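Beta-galactosidase (Geobacillus stearothermophilus, PDB 4OIF) probably hydrolyses terminal non-reducing beta-D-galactose residues from beta-D-galactosides, as a zinc-binding, homotrimeric enzyme of glycoside hydrolase family 42. Local coordinates at residues D185-A190 and T201-I206; A190-F195 and H509-L514; N334-P339 and D384-Q389. All blocks are in the same frame, centred on the assembly; numbering follows the deposited sequence.

Interaction 1: D185-A190 and T201-I206; sequences DALNAA and TDWSQI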
ATOM      1  N   ASP A 185       1.442  40.513   3.594  1.00 10.68           N
ATOM      2  CA  ASP A 185       2.703  40.421   4.336  1.00  8.30           C
ATOM      3  C   ASP A 185       2.521  39.551   5.564  1.00 14.33           C
ATOM      4  O   ASP A 185       3.349  38.687   5.839  1.00 11.03           O
ATOM      5  CB  ASP A 185       3.211  41.791   4.771  1.00 10.66           C
ATOM      6  CG  ASP A 185       3.544  42.687   3.601  1.00 17.78           C
ATOM      7  OD1 ASP A 185       3.608  42.178   2.463  1.00 11.69           O
ATOM      8  OD2 ASP A 185       3.741  43.903   3.826  1.00 18.12           O
ATOM      9  N   ALA A 186       1.430  39.782   6.293  1.00  9.24           N
ATOM     10  CA  ALA A 186       1.132  39.011   7.487  1.00  8.36           C
ATOM     11  C   ALA A 186       0.963  37.537   7.163  1.00  7.80           C
ATOM     12  O   ALA A 186       1.541  36.695   7.831  1.00  8.31           O
ATOM     13  CB  ALA A 186      -0.116  39.545   8.170  1.00 14.34           C
ATOM     14  N   LEU A 187       0.178  37.230   6.134  1.00  7.30           N
ATOM     15  CA  LEU A 187      -0.016  35.846   5.740  1.00  9.92           C
ATOM     16  C   LEU A 187       1.348  35.204   5.418  1.00 11.15           C
ATOM     17  O   LEU A 187       1.725  34.183   6.013  1.00  9.04           O
ATOM     18  CB  LEU A 187      -0.970  35.744   4.541  1.00 10.64           C
ATOM     19  CG  LEU A 187      -1.345  34.305   4.132  1.00  7.27           C
ATOM     20  CD1 LEU A 187      -2.807  34.178   3.691  1.00  2.66           C
ATOM     21  CD2 LEU A 187      -0.415  33.805   3.042  1.00  5.81           C
ATOM     22  N   ASN A 188       2.088  35.827   4.504  1.00  6.49           N
ATOM     23  CA  ASN A 188       3.414  35.353   4.115  1.00  7.67           C
ATOM     24  C   ASN A 188       4.409  35.180   5.266  1.00  5.85           C
ATOM     25  O   ASN A 188       5.256  34.294   5.219  1.00  6.15           O
ATOM     26  CB  ASN A 188       3.999  36.296   3.073  1.00  6.02           C
ATOM     27  CG  ASN A 188       3.465  36.018   1.692  1.00  6.39           C
ATOM     28  OD1 ASN A 188       3.329  34.863   1.296  1.00  5.13           O
ATOM     29  ND2 ASN A 188       3.132  37.071   0.957  1.00  3.41           N
ATOM     30  N   ALA A 189       4.291  36.011   6.299  1.00  5.39           N
ATOM     31  CA  ALA A 189       5.148  35.916   7.471  1.00  6.64           C
ATOM     32  C   ALA A 189       4.730  34.741   8.342  1.00 11.21           C
ATOM     33  O   ALA A 189       5.558  33.966   8.799  1.00  9.67           O
ATOM     34  CB  ALA A 189       5.104  37.216   8.277  1.00  7.39           C
ATOM     35  N   ALA A 190       3.427  34.624   8.564  1.00  8.14           N
ATOM     36  CA  ALA A 190       2.873  33.533   9.345  1.00 10.42           C
ATOM     37  C   ALA A 190       3.227  32.165   8.758  1.00 15.49           C
ATOM     38  O   ALA A 190       3.518  31.228   9.491  1.00  9.57           O
ATOM     39  CB  ALA A 190       1.359  33.685   9.447  1.00  5.09           C
ATOM     40  N   THR A 201       2.182  36.973  -4.014  1.00  8.92           N
ATOM     41  CA  THR A 201       2.157  38.398  -4.318  1.00  8.33           C
ATOM     42  C   THR A 201       0.766  38.869  -4.739  1.00 10.85           C
ATOM     43  O   THR A 201       0.570  40.037  -5.060  1.00 18.09           O
ATOM     44  CB  THR A 201       3.195  38.756  -5.407  1.00  7.71           C
ATOM     45  OG1 THR A 201       3.160  37.783  -6.460  1.00  5.97           O
ATOM     46  CG2 THR A 201       4.590  38.783  -4.804  1.00  3.50           C
ATOM     47  N   ASP A 202      -0.204  37.962  -4.714  1.00 11.60           N
ATOM     48  CA  ASP A 202      -1.601  38.329  -4.942  1.00  9.52           C
ATOM     49  C   ASP A 202      -2.491  37.248  -4.357  1.00 13.77           C
ATOM     50  O   ASP A 202      -2.195  36.059  -4.504  1.00 19.77           O
ATOM     51  CB  ASP A 202      -1.901  38.507  -6.438  1.00 11.38           C
ATOM     52  CG  ASP A 202      -3.262  39.154  -6.695  1.00 24.67           C
ATOM     53  OD1 ASP A 202      -4.293  38.439  -6.749  1.00 21.42           O
ATOM     54  OD2 ASP A 202      -3.294  40.392  -6.845  1.00 28.40           O
ATOM     55  N   TRP A 203      -3.578  37.658  -3.709  1.00  9.11           N
ATOM     56  CA  TRP A 203      -4.519  36.727  -3.089  1.00  6.17           C
ATOM     57  C   TRP A 203      -5.063  35.669  -4.049  1.00  8.60           C
ATOM     58  O   TRP A 203      -5.406  34.572  -3.632  1.00 12.83           O
ATOM     59  CB  TRP A 203      -5.695  37.487  -2.481  1.00  8.37           C
ATOM     60  CG  TRP A 203      -5.323  38.343  -1.333  1.00 13.62           C
ATOM     61  CD1 TRP A 203      -5.094  39.689  -1.354  1.00  8.15           C
ATOM     62  CD2 TRP A 203      -5.122  37.920   0.021  1.00 11.19           C
ATOM     63  NE1 TRP A 203      -4.773  40.132  -0.093  1.00 12.75           N
ATOM     64  CE2 TRP A 203      -4.781  39.070   0.770  1.00 11.61           C
ATOM     65  CE3 TRP A 203      -5.197  36.688   0.674  1.00  9.26           C
ATOM     66  CZ2 TRP A 203      -4.516  39.020   2.137  1.00 15.74           C
ATOM     67  CZ3 TRP A 203      -4.931  36.639   2.039  1.00 12.03           C
ATOM     68  CH2 TRP A 203      -4.598  37.797   2.752  1.00 11.33           C
ATOM     69  N   SER A 204      -5.147  36.003  -5.331  1.00 10.85           N
ATOM     70  CA  SER A 204      -5.623  35.055  -6.326  1.00 10.44           C
ATOM     71  C   SER A 204      -4.687  33.863  -6.505  1.00  9.84           C
ATOM     72  O   SER A 204      -5.073  32.857  -7.090  1.00 18.38           O
ATOM     73  CB  SER A 204      -5.808  35.751  -7.673  1.00 11.62           C
ATOM     74  OG  SER A 204      -4.565  36.197  -8.183  1.00 13.43           O
ATOM     75  N   GLN A 205      -3.456  33.974  -6.018  1.00  7.91           N
ATOM     76  CA  GLN A 205      -2.496  32.887  -6.186  1.00 13.10           C
ATOM     77  C   GLN A 205      -2.709  31.790  -5.160  1.00 10.59           C
ATOM     78  O   GLN A 205      -2.412  30.634  -5.415  1.00 15.89           O
ATOM     79  CB  GLN A 205      -1.060  33.402  -6.094  1.00  7.07           C
ATOM     80  CG  GLN A 205      -0.607  34.234  -7.283  1.00  5.19           C
ATOM     81  CD  GLN A 205       0.519  35.167  -6.911  1.00 11.59           C
ATOM     82  OE1 GLN A 205       1.019  35.127  -5.785  1.00 12.34           O
ATOM     83  NE2 GLN A 205       0.921  36.020  -7.843  1.00  6.27           N
ATOM     84  N   ILE A 206      -3.233  32.151  -4.000  1.00  9.69           N
ATOM     85  CA  ILE A 206      -3.415  31.181  -2.934  1.00 11.72           C
ATOM     86  C   ILE A 206      -4.544  30.191  -3.225  1.00 10.78           C
ATOM     87  O   ILE A 206      -5.686  30.585  -3.419  1.00 12.23           O
ATOM     88  CB  ILE A 206      -3.702  31.887  -1.605  1.00  6.17           C
ATOM     89  CG1 ILE A 206      -2.539  32.823  -1.265  1.00 11.09           C
ATOM     90  CG2 ILE A 206      -3.949  30.854  -0.512  1.00  7.29           C
ATOM     91  CD1 ILE A 206      -2.819  33.802  -0.136  1.00 11.88           C
TER

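Interaction 2: A190-F195 and H509-L514; sequences AWWTSF and HDLAYL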
ATOM      1  N   ALA A 190       3.427  34.624   8.564  1.00  8.14           N
ATOM      2  CA  ALA A 190       2.873  33.533   9.345  1.00 10.42           C
ATOM      3  C   ALA A 190       3.227  32.165   8.758  1.00 15.49           C
ATOM      4  O   ALA A 190       3.518  31.228   9.491  1.00  9.57           O
ATOM      5  CB  ALA A 190       1.359  33.685   9.447  1.00  5.09           C
ATOM      6  N   TRP A 191       3.188  32.053   7.435  1.00  8.80           N
ATOM      7  CA  TRP A 191       3.360  30.753   6.785  1.00  8.79           C
ATOM      8  C   TRP A 191       4.791  30.450   6.388  1.00  9.65           C
ATOM      9  O   TRP A 191       5.072  29.347   5.907  1.00 12.42           O
ATOM     10  CB  TRP A 191       2.502  30.667   5.533  1.00  5.88           C
ATOM     11  CG  TRP A 191       1.065  30.576   5.792  1.00  8.45           C
ATOM     12  CD1 TRP A 191       0.438  30.571   7.008  1.00 11.35           C
ATOM     13  CD2 TRP A 191       0.041  30.469   4.810  1.00  5.07           C
ATOM     14  NE1 TRP A 191      -0.922  30.465   6.835  1.00  5.33           N
ATOM     15  CE2 TRP A 191      -1.189  30.401   5.493  1.00  5.03           C
ATOM     16  CE3 TRP A 191       0.044  30.420   3.417  1.00  4.43           C
ATOM     17  CZ2 TRP A 191      -2.396  30.287   4.829  1.00  5.67           C
ATOM     18  CZ3 TRP A 191      -1.155  30.317   2.759  1.00  7.11           C
ATOM     19  CH2 TRP A 191      -2.361  30.251   3.463  1.00  6.29           C
ATOM     20  N   TRP A 192       5.676  31.435   6.565  1.00  9.92           N
ATOM     21  CA  TRP A 192       7.092  31.335   6.176  1.00  7.45           C
ATOM     22  C   TRP A 192       7.239  30.964   4.693  1.00  7.43           C
ATOM     23  O   TRP A 192       7.968  30.030   4.334  1.00  7.70           O
ATOM     24  CB  TRP A 192       7.830  30.317   7.063  1.00  7.94           C
ATOM     25  CG  TRP A 192       9.307  30.594   7.187  1.00 10.91           C
ATOM     26  CD1 TRP A 192      10.313  29.964   6.524  1.00  5.81           C
ATOM     27  CD2 TRP A 192       9.935  31.596   8.010  1.00  9.44           C
ATOM     28  NE1 TRP A 192      11.527  30.502   6.882  1.00 11.37           N
ATOM     29  CE2 TRP A 192      11.324  31.506   7.790  1.00 10.49           C
ATOM     30  CE3 TRP A 192       9.456  32.551   8.911  1.00  7.51           C
ATOM     31  CZ2 TRP A 192      12.242  32.333   8.437  1.00  9.52           C
ATOM     32  CZ3 TRP A 192      10.363  33.369   9.555  1.00  8.61           C
ATOM     33  CH2 TRP A 192      11.744  33.257   9.313  1.00  9.61           C
ATOM     34  N   THR A 193       6.549  31.705   3.834  1.00  7.00           N
ATOM     35  CA  THR A 193       6.483  31.360   2.421  1.00  5.89           C
ATOM     36  C   THR A 193       7.744  31.723   1.647  1.00  9.53           C
ATOM     37  O   THR A 193       7.885  31.323   0.490  1.00  7.94           O
ATOM     38  CB  THR A 193       5.293  32.033   1.729  1.00  4.87           C
ATOM     39  OG1 THR A 193       5.319  33.439   1.988  1.00  4.40           O
ATOM     40  CG2 THR A 193       3.994  31.448   2.243  1.00  6.06           C
ATOM     41  N   SER A 194       8.655  32.464   2.269  1.00  3.81           N
ATOM     42  CA  SER A 194       9.939  32.745   1.637  1.00  3.98           C
ATOM     43  C   SER A 194      10.678  31.456   1.287  1.00  6.18           C
ATOM     44  O   SER A 194      11.381  31.377   0.283  1.00  8.18           O
ATOM     45  CB  SER A 194      10.805  33.613   2.547  1.00  4.78           C
ATOM     46  OG  SER A 194      10.830  33.083   3.857  1.00  9.59           O
ATOM     47  N   PHE A 195      10.512  30.452   2.139  1.00  6.64           N
ATOM     48  CA  PHE A 195      11.071  29.124   1.931  1.00  6.11           C
ATOM     49  C   PHE A 195      10.574  28.519   0.607  1.00  5.52           C
ATOM     50  O   PHE A 195       9.370  28.477   0.348  1.00  8.19           O
ATOM     51  CB  PHE A 195      10.699  28.234   3.126  1.00  8.50           C
ATOM     52  CG  PHE A 195      11.168  26.820   3.009  1.00  9.56           C
ATOM     53  CD1 PHE A 195      12.493  26.492   3.252  1.00  6.71           C
ATOM     54  CD2 PHE A 195      10.280  25.808   2.667  1.00  9.63           C
ATOM     55  CE1 PHE A 195      12.930  25.179   3.149  1.00  8.37           C
ATOM     56  CE2 PHE A 195      10.714  24.489   2.566  1.00  8.61           C
ATOM     57  CZ  PHE A 195      12.040  24.179   2.805  1.00  6.05           C
ATOM     58  N   HIS A 509       0.792  29.350  14.516  1.00 12.07           N
ATOM     59  CA  HIS A 509       1.034  29.386  13.066  1.00 13.09           C
ATOM     60  C   HIS A 509       1.939  28.264  12.619  1.00 14.04           C
ATOM     61  O   HIS A 509       2.387  28.252  11.469  1.00 17.79           O
ATOM     62  CB  HIS A 509       1.685  30.697  12.632  1.00 10.44           C
ATOM     63  CG  HIS A 509       0.809  31.895  12.788  1.00 28.73           C
ATOM     64  ND1 HIS A 509      -0.454  31.969  12.240  1.00 23.41           N
ATOM     65  CD2 HIS A 509       1.022  33.077  13.417  1.00 11.79           C
ATOM     66  CE1 HIS A 509      -0.986  33.142  12.535  1.00 16.97           C
ATOM     67  NE2 HIS A 509      -0.113  33.831  13.249  1.00 11.17           N
ATOM     68  N   ASP A 510       2.217  27.341  13.537  1.00  8.83           N
ATOM     69  CA  ASP A 510       3.271  26.343  13.369  1.00  6.58           C
ATOM     70  C   ASP A 510       4.618  27.036  13.070  1.00  8.35           C
ATOM     71  O   ASP A 510       5.464  26.542  12.325  1.00 14.42           O
ATOM     72  CB  ASP A 510       2.908  25.323  12.279  1.00  5.64           C
ATOM     73  CG  ASP A 510       3.771  24.054  12.351  1.00  8.74           C
ATOM     74  OD1 ASP A 510       3.934  23.486  13.457  1.00  4.02           O
ATOM     75  OD2 ASP A 510       4.315  23.641  11.302  1.00  6.34           O
ATOM     76  N   LEU A 511       4.814  28.192  13.677  1.00 10.27           N
ATOM     77  CA  LEU A 511       6.077  28.898  13.565  1.00  8.88           C
ATOM     78  C   LEU A 511       6.902  28.588  14.814  1.00  8.99           C
ATOM     79  O   LEU A 511       6.404  28.693  15.936  1.00  8.05           O
ATOM     80  CB  LEU A 511       5.817  30.389  13.420  1.00 11.26           C
ATOM     81  CG  LEU A 511       6.429  31.224  12.305  1.00 22.08           C
ATOM     82  CD1 LEU A 511       6.549  30.448  11.007  1.00  8.41           C
ATOM     83  CD2 LEU A 511       5.568  32.484  12.123  1.00 10.31           C
ATOM     84  N   ALA A 512       8.146  28.164  14.624  1.00  6.79           N
ATOM     85  CA  ALA A 512       9.021  27.830  15.745  1.00  8.28           C
ATOM     86  C   ALA A 512       9.283  29.032  16.660  1.00 13.73           C
ATOM     87  O   ALA A 512       9.584  30.128  16.175  1.00 13.29           O
ATOM     88  CB  ALA A 512      10.330  27.273  15.231  1.00  5.63           C
ATOM     89  N   TYR A 513       9.142  28.826  17.975  1.00  9.90           N
ATOM     90  CA  TYR A 513       9.559  29.825  18.969  1.00  8.22           C
ATOM     91  C   TYR A 513      11.070  29.948  18.908  1.00 12.77           C
ATOM     92  O   TYR A 513      11.788  28.942  18.871  1.00  8.68           O
ATOM     93  CB  TYR A 513       9.128  29.444  20.391  1.00  7.11           C
ATOM     94  CG  TYR A 513       7.668  29.671  20.684  1.00  9.38           C
ATOM     95  CD1 TYR A 513       7.193  30.946  20.966  1.00 10.03           C
ATOM     96  CD2 TYR A 513       6.757  28.610  20.693  1.00 10.67           C
ATOM     97  CE1 TYR A 513       5.852  31.171  21.233  1.00 10.38           C
ATOM     98  CE2 TYR A 513       5.406  28.825  20.969  1.00  8.51           C
ATOM     99  CZ  TYR A 513       4.967  30.112  21.238  1.00 10.83           C
ATOM    100  OH  TYR A 513       3.642  30.356  21.504  1.00 10.74           O
ATOM    101  N   LEU A 514      11.559  31.175  18.884  1.00  6.23           N
ATOM    102  CA  LEU A 514      12.973  31.385  18.652  1.00  8.07           C
ATOM    103  C   LEU A 514      13.703  31.721  19.938  1.00 12.94           C
ATOM    104  O   LEU A 514      13.126  32.279  20.868  1.00 10.55           O
ATOM    105  CB  LEU A 514      13.185  32.499  17.630  1.00 14.06           C
ATOM    106  CG  LEU A 514      12.701  32.305  16.190  1.00 14.40           C
ATOM    107  CD1 LEU A 514      13.260  33.439  15.338  1.00  9.22           C
ATOM    108  CD2 LEU A 514      13.108  30.948  15.624  1.00  7.38           C
TER
HETATM  109  O   HOH W   1       4.349  28.811   9.408  1.00  8.98           O

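Interaction 3: N334-P339 and D384-Q389; sequences NKAKRP and DSRVFQ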
ATOM      1  N   ASN A 334     -15.831  -8.066  11.597  1.00 10.73           N
ATOM      2  CA  ASN A 334     -17.086  -7.628  12.199  1.00 19.66           C
ATOM      3  C   ASN A 334     -17.603  -8.586  13.263  1.00 12.70           C
ATOM      4  O   ASN A 334     -18.598  -9.270  13.075  1.00 10.73           O
ATOM      5  CB  ASN A 334     -18.136  -7.411  11.113  1.00 14.83           C
ATOM      6  CG  ASN A 334     -17.737  -6.305  10.159  1.00 17.27           C
ATOM      7  OD1 ASN A 334     -17.660  -5.137  10.546  1.00 12.17           O
ATOM      8  ND2 ASN A 334     -17.448  -6.670   8.914  1.00 18.44           N
ATOM      9  N   LYS A 335     -16.905  -8.613  14.388  1.00  8.95           N
ATOM     10  CA  LYS A 335     -17.266  -9.470  15.502  1.00 13.50           C
ATOM     11  C   LYS A 335     -18.356  -8.798  16.334  1.00 13.39           C
ATOM     12  O   LYS A 335     -18.304  -7.590  16.586  1.00  8.85           O
ATOM     13  CB  LYS A 335     -16.035  -9.767  16.355  1.00  8.04           C
ATOM     14  CG  LYS A 335     -16.130 -10.974  17.259  1.00 10.37           C
ATOM     15  CD  LYS A 335     -14.792 -11.200  17.948  1.00  8.23           C
ATOM     16  CE  LYS A 335     -14.824 -12.374  18.883  1.00  6.74           C
ATOM     17  NZ  LYS A 335     -13.527 -12.440  19.596  1.00 13.54           N
ATOM     18  N   ALA A 336     -19.341  -9.588  16.747  1.00  5.47           N
ATOM     19  CA  ALA A 336     -20.431  -9.099  17.577  1.00  9.06           C
ATOM     20  C   ALA A 336     -20.076  -9.131  19.056  1.00 13.65           C
ATOM     21  O   ALA A 336     -19.228  -9.916  19.497  1.00  7.75           O
ATOM     22  CB  ALA A 336     -21.695  -9.915  17.325  1.00  6.26           C
ATOM     23  N   LYS A 337     -20.734  -8.255  19.812  1.00 13.59           N
ATOM     24  CA  LYS A 337     -20.641  -8.251  21.261  1.00 12.09           C
ATOM     25  C   LYS A 337     -21.020  -9.608  21.849  1.00 15.00           C
ATOM     26  O   LYS A 337     -22.027 -10.211  21.459  1.00 17.19           O
ATOM     27  CB  LYS A 337     -21.544  -7.167  21.846  1.00 10.30           C
ATOM     28  CG  LYS A 337     -21.060  -5.753  21.610  1.00 11.72           C
ATOM     29  CD  LYS A 337     -22.132  -4.745  22.001  1.00 11.31           C
ATOM     30  CE  LYS A 337     -21.540  -3.354  22.184  1.00 12.57           C
ATOM     31  NZ  LYS A 337     -22.591  -2.312  22.303  1.00 12.11           N
ATOM     32  N   ARG A 338     -20.205 -10.087  22.781  1.00  7.15           N
ATOM     33  CA  ARG A 338     -20.521 -11.290  23.547  1.00  8.60           C
ATOM     34  C   ARG A 338     -21.654 -10.991  24.508  1.00  7.36           C
ATOM     35  O   ARG A 338     -21.832  -9.842  24.891  1.00  9.76           O
ATOM     36  CB  ARG A 338     -19.290 -11.785  24.312  1.00 11.02           C
ATOM     37  CG  ARG A 338     -18.533 -12.862  23.582  1.00 14.76           C
ATOM     38  CD  ARG A 338     -18.041 -12.370  22.233  1.00  9.61           C
ATOM     39  NE  ARG A 338     -17.459 -13.466  21.478  1.00 23.57           N
ATOM     40  CZ  ARG A 338     -17.819 -13.809  20.249  1.00 13.72           C
ATOM     41  NH1 ARG A 338     -18.750 -13.120  19.604  1.00  5.24           N
ATOM     42  NH2 ARG A 338     -17.221 -14.836  19.664  1.00 19.06           N
ATOM     43  N   PRO A 339     -22.427 -12.023  24.895  1.00 12.66           N
ATOM     44  CA  PRO A 339     -23.494 -11.845  25.892  1.00  6.77           C
ATOM     45  C   PRO A 339     -22.999 -11.024  27.077  1.00  9.67           C
ATOM     46  O   PRO A 339     -21.888 -11.278  27.550  1.00 10.32           O
ATOM     47  CB  PRO A 339     -23.815 -13.276  26.321  1.00  5.25           C
ATOM     48  CG  PRO A 339     -23.488 -14.103  25.105  1.00 15.29           C
ATOM     49  CD  PRO A 339     -22.315 -13.423  24.444  1.00 10.43           C
ATOM     50  N   ASP A 384     -36.968 -13.280  19.982  1.00 11.55           N
ATOM     51  CA  ASP A 384     -36.210 -14.425  20.444  1.00 23.30           C
ATOM     52  C   ASP A 384     -34.683 -14.240  20.360  1.00 22.62           C
ATOM     53  O   ASP A 384     -33.918 -15.004  20.938  1.00 32.69           O
ATOM     54  CB  ASP A 384     -36.651 -15.621  19.593  1.00 32.50           C
ATOM     55  CG  ASP A 384     -36.254 -16.924  20.178  1.00 38.72           C
ATOM     56  OD1 ASP A 384     -35.879 -16.932  21.366  1.00 51.27           O
ATOM     57  OD2 ASP A 384     -36.323 -17.938  19.447  1.00 50.21           O
ATOM     58  N   SER A 385     -34.250 -13.223  19.624  1.00 22.84           N
ATOM     59  CA  SER A 385     -32.835 -12.939  19.407  1.00 16.38           C
ATOM     60  C   SER A 385     -32.084 -12.527  20.671  1.00 17.92           C
ATOM     61  O   SER A 385     -32.607 -11.763  21.488  1.00 11.92           O
ATOM     62  CB  SER A 385     -32.698 -11.834  18.356  1.00 14.36           C
ATOM     63  OG  SER A 385     -31.539 -11.048  18.579  1.00 14.46           O
ATOM     64  N   ARG A 386     -30.847 -13.005  20.821  1.00 12.84           N
ATOM     65  CA  ARG A 386     -30.045 -12.626  21.986  1.00  8.48           C
ATOM     66  C   ARG A 386     -29.773 -11.122  21.985  1.00 13.19           C
ATOM     67  O   ARG A 386     -29.705 -10.490  23.047  1.00 12.54           O
ATOM     68  CB  ARG A 386     -28.731 -13.414  22.047  1.00  4.56           C
ATOM     69  CG  ARG A 386     -27.644 -13.050  21.035  1.00  5.47           C
ATOM     70  CD  ARG A 386     -26.402 -13.878  21.356  1.00  4.88           C
ATOM     71  NE  ARG A 386     -25.221 -13.602  20.536  1.00  5.57           N
ATOM     72  CZ  ARG A 386     -24.241 -12.768  20.876  1.00 10.20           C
ATOM     73  NH1 ARG A 386     -24.302 -12.085  22.011  1.00  7.20           N
ATOM     74  NH2 ARG A 386     -23.199 -12.598  20.072  1.00 11.86           N
ATOM     75  N   VAL A 387     -29.650 -10.555  20.790  1.00  7.90           N
ATOM     76  CA  VAL A 387     -29.425  -9.131  20.650  1.00  9.83           C
ATOM     77  C   VAL A 387     -30.656  -8.369  21.112  1.00  6.64           C
ATOM     78  O   VAL A 387     -30.546  -7.426  21.912  1.00  9.09           O
ATOM     79  CB  VAL A 387     -29.064  -8.745  19.194  1.00  8.65           C
ATOM     80  CG1 VAL A 387     -28.829  -7.255  19.088  1.00  9.85           C
ATOM     81  CG2 VAL A 387     -27.807  -9.465  18.768  1.00 12.76           C
ATOM     82  N   PHE A 388     -31.828  -8.788  20.632  1.00  8.41           N
ATOM     83  CA  PHE A 388     -33.084  -8.145  21.024  1.00  7.98           C
ATOM     84  C   PHE A 388     -33.268  -8.209  22.535  1.00 12.45           C
ATOM     85  O   PHE A 388     -33.629  -7.214  23.175  1.00  9.88           O
ATOM     86  CB  PHE A 388     -34.292  -8.786  20.327  1.00 10.52           C
ATOM     87  CG  PHE A 388     -35.583  -8.023  20.530  1.00 11.86           C
ATOM     88  CD1 PHE A 388     -36.401  -8.283  21.626  1.00 11.40           C
ATOM     89  CD2 PHE A 388     -35.966  -7.033  19.629  1.00  6.91           C
ATOM     90  CE1 PHE A 388     -37.574  -7.576  21.820  1.00 10.62           C
ATOM     91  CE2 PHE A 388     -37.143  -6.316  19.814  1.00 10.12           C
ATOM     92  CZ  PHE A 388     -37.949  -6.587  20.912  1.00 11.01           C
ATOM     93  N   GLN A 389     -33.001  -9.379  23.105  1.00 11.02           N
ATOM     94  CA  GLN A 389     -33.187  -9.573  24.531  1.00 10.65           C
ATOM     95  C   GLN A 389     -32.212  -8.722  25.336  1.00 12.28           C
ATOM     96  O   GLN A 389     -32.605  -8.108  26.326  1.00 12.98           O
ATOM     97  CB  GLN A 389     -33.060 -11.058  24.899  1.00  8.93           C
ATOM     98  CG  GLN A 389     -34.250 -11.916  24.438  1.00  6.01           C
ATOM     99  CD  GLN A 389     -35.609 -11.323  24.839  1.00 28.35           C
ATOM    100  OE1 GLN A 389     -35.811 -10.897  25.984  1.00 34.43           O
ATOM    101  NE2 GLN A 389     -36.547 -11.295  23.892  1.00 14.75           N
TER

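Interaction 1: D185-A190 and T201-I206
In a small hydrophobic core between helix 184-191 and the loop that follows it, Leu187 meets Trp203 and Ile206. Its CD1 methyl does most of the touching, lying 3.6 Å from CZ3 of Trp203, on the six-membered part of the indole, which it approaches obliquely. The same methyl lies 3.8 Å from CD1 of Ile206, and the two side chains reach toward each other tip to tip, with the second leucine methyl also near the isoleucine end. Leu187 extends off the helix with CG anti to the backbone N (chi1 -174°), which carries both methyls across to the loop; the backbones themselves stay well apart, the closest CA atoms, those of Leu187 and Trp203, being 10.0 Å from each other. Leu176 of helix 166-179 touches all three side chains, and Leu184 packs on Trp203 and Ile206. Both segments lie in the long excursion between barrel strands 150-154 and 252-259, which also carries Cys163, Cys165 and Cys168 of the zinc site. The loop is shaped by its own polar bonds. Asp202 forms an Asx turn: its OD1 accepts from Ser204 N at 2.9 Å and from Ser204 OG at 2.7 Å, the two donors arriving from opposite faces of the carboxylate. Gln205 folds back on Thr201, its OE1 taking the Thr201 N-H at 2.8 Å while its NE2 gives a hydrogen to Thr201 OG1, which lies in the amide plane. Ser204 OG is also hydrogen-bonded to NE2 of Gln99 of the second subunit.

Interaction 2: A190-F195 and H509-L514
The C-terminal end of helix 184-191, closed by a Schellman motif, packs against the loop 509-514 through Ala190, His509 and Leu511. The Ala190 methyl sits squarely over the imidazole of His509 in a CH-pi contact, its CB 3.8 Å from the ring centroid and only 9° off the ring normal. With CG anti to the carbonyl carbon (chi1 -67°), the His509 ring is brought to the Ala190 methyl, and the rotation about CB-CG presents its face. Leu511 packs on the carbonyl of Ala190 with both methyls: its CD1 is 3.5 Å from Ala190 O, and CD2 lies almost as near. CD1 also reaches Trp192 CB at 4.1 Å, the two side chains crossing at about a right angle. Trp192, with positive phi (55°), is the residue at which the chain leaves the helix. The contact joins the TIM-barrel part of the chain to the trimerisation domain, without a direct hydrogen bond between the segments. A water lies between them, 2.6 Å from Ala190 O and 2.9 Å from His509 O, and can donate to either. The second subunit lies against both segments: Trp192 NE1 bonds to Gln25 of that subunit and its indole meets Trp26 there edge-to-face, while Asp510 forms a salt bridge with Lys371 of the same neighbour.

Interaction 3: N334-P339 and D384-Q389
Arg386 grips the carbonyl oxygen of Lys337 end-on with both terminal nitrogens, NH1 and NH2 each lying 3.0 Å from Lys337 O. The oxygen sits at the guanidinium edge, close to its plane, and both bonds are bent to the same degree, with N-H...O angles of 143°. NH1 lies in the carbonyl plane, whereas NH2 is tilted from it by 28°. Beside this fork, the ring of Pro339 passes obliquely, its CD 3.4 Å from Arg386 NH1, and Ala336 CB borders NH2 at 4.1 Å. The arginine bridges the gap with a chain extended from CG to NE, starting from a CG lodged between the backbone N and the carbonyl carbon (chi1 73°). Arg386 opens helix 386-399, the N-terminus of which is capped by Ser385: its OG accepts from Phe388 N at 3.1 Å and, weakly, from Val387 N. The contact thus ties the start of this helix to the loop following barrel strand 319-322. Arg386 NH2 also forms a salt bridge with Glu531 of the third subunit, and Arg338 NH2 pairs there with Asp533 and Asp573. The Lys337 side chain leads away from Arg386, and its NZ is hydrogen-bonded to Thr324 O, His342 ND1 and Ser345 OG.

Interactions 1 and 2 are neighbours, their centres 13 Å apart, and share Ala190 on helix 184-191. They are joined by a probable hydrogen bond between Asn188 OD1 and Thr193 OG1 (2.5 Å) and by packing of Leu511 on the helix. Both also border the second subunit. Interaction 3 lies on the opposite side of the chain's centre, about 57 Å from interaction 1 and 53 Å from interaction 2 between centres, and faces the third subunit. The Lys337 side chain of interaction 3 is about 10 Å from that of Glu322, the predicted nucleophile, whereas in interaction 1 the side chain of Ile206 is about 12 Å from that of the zinc ligand Cys168.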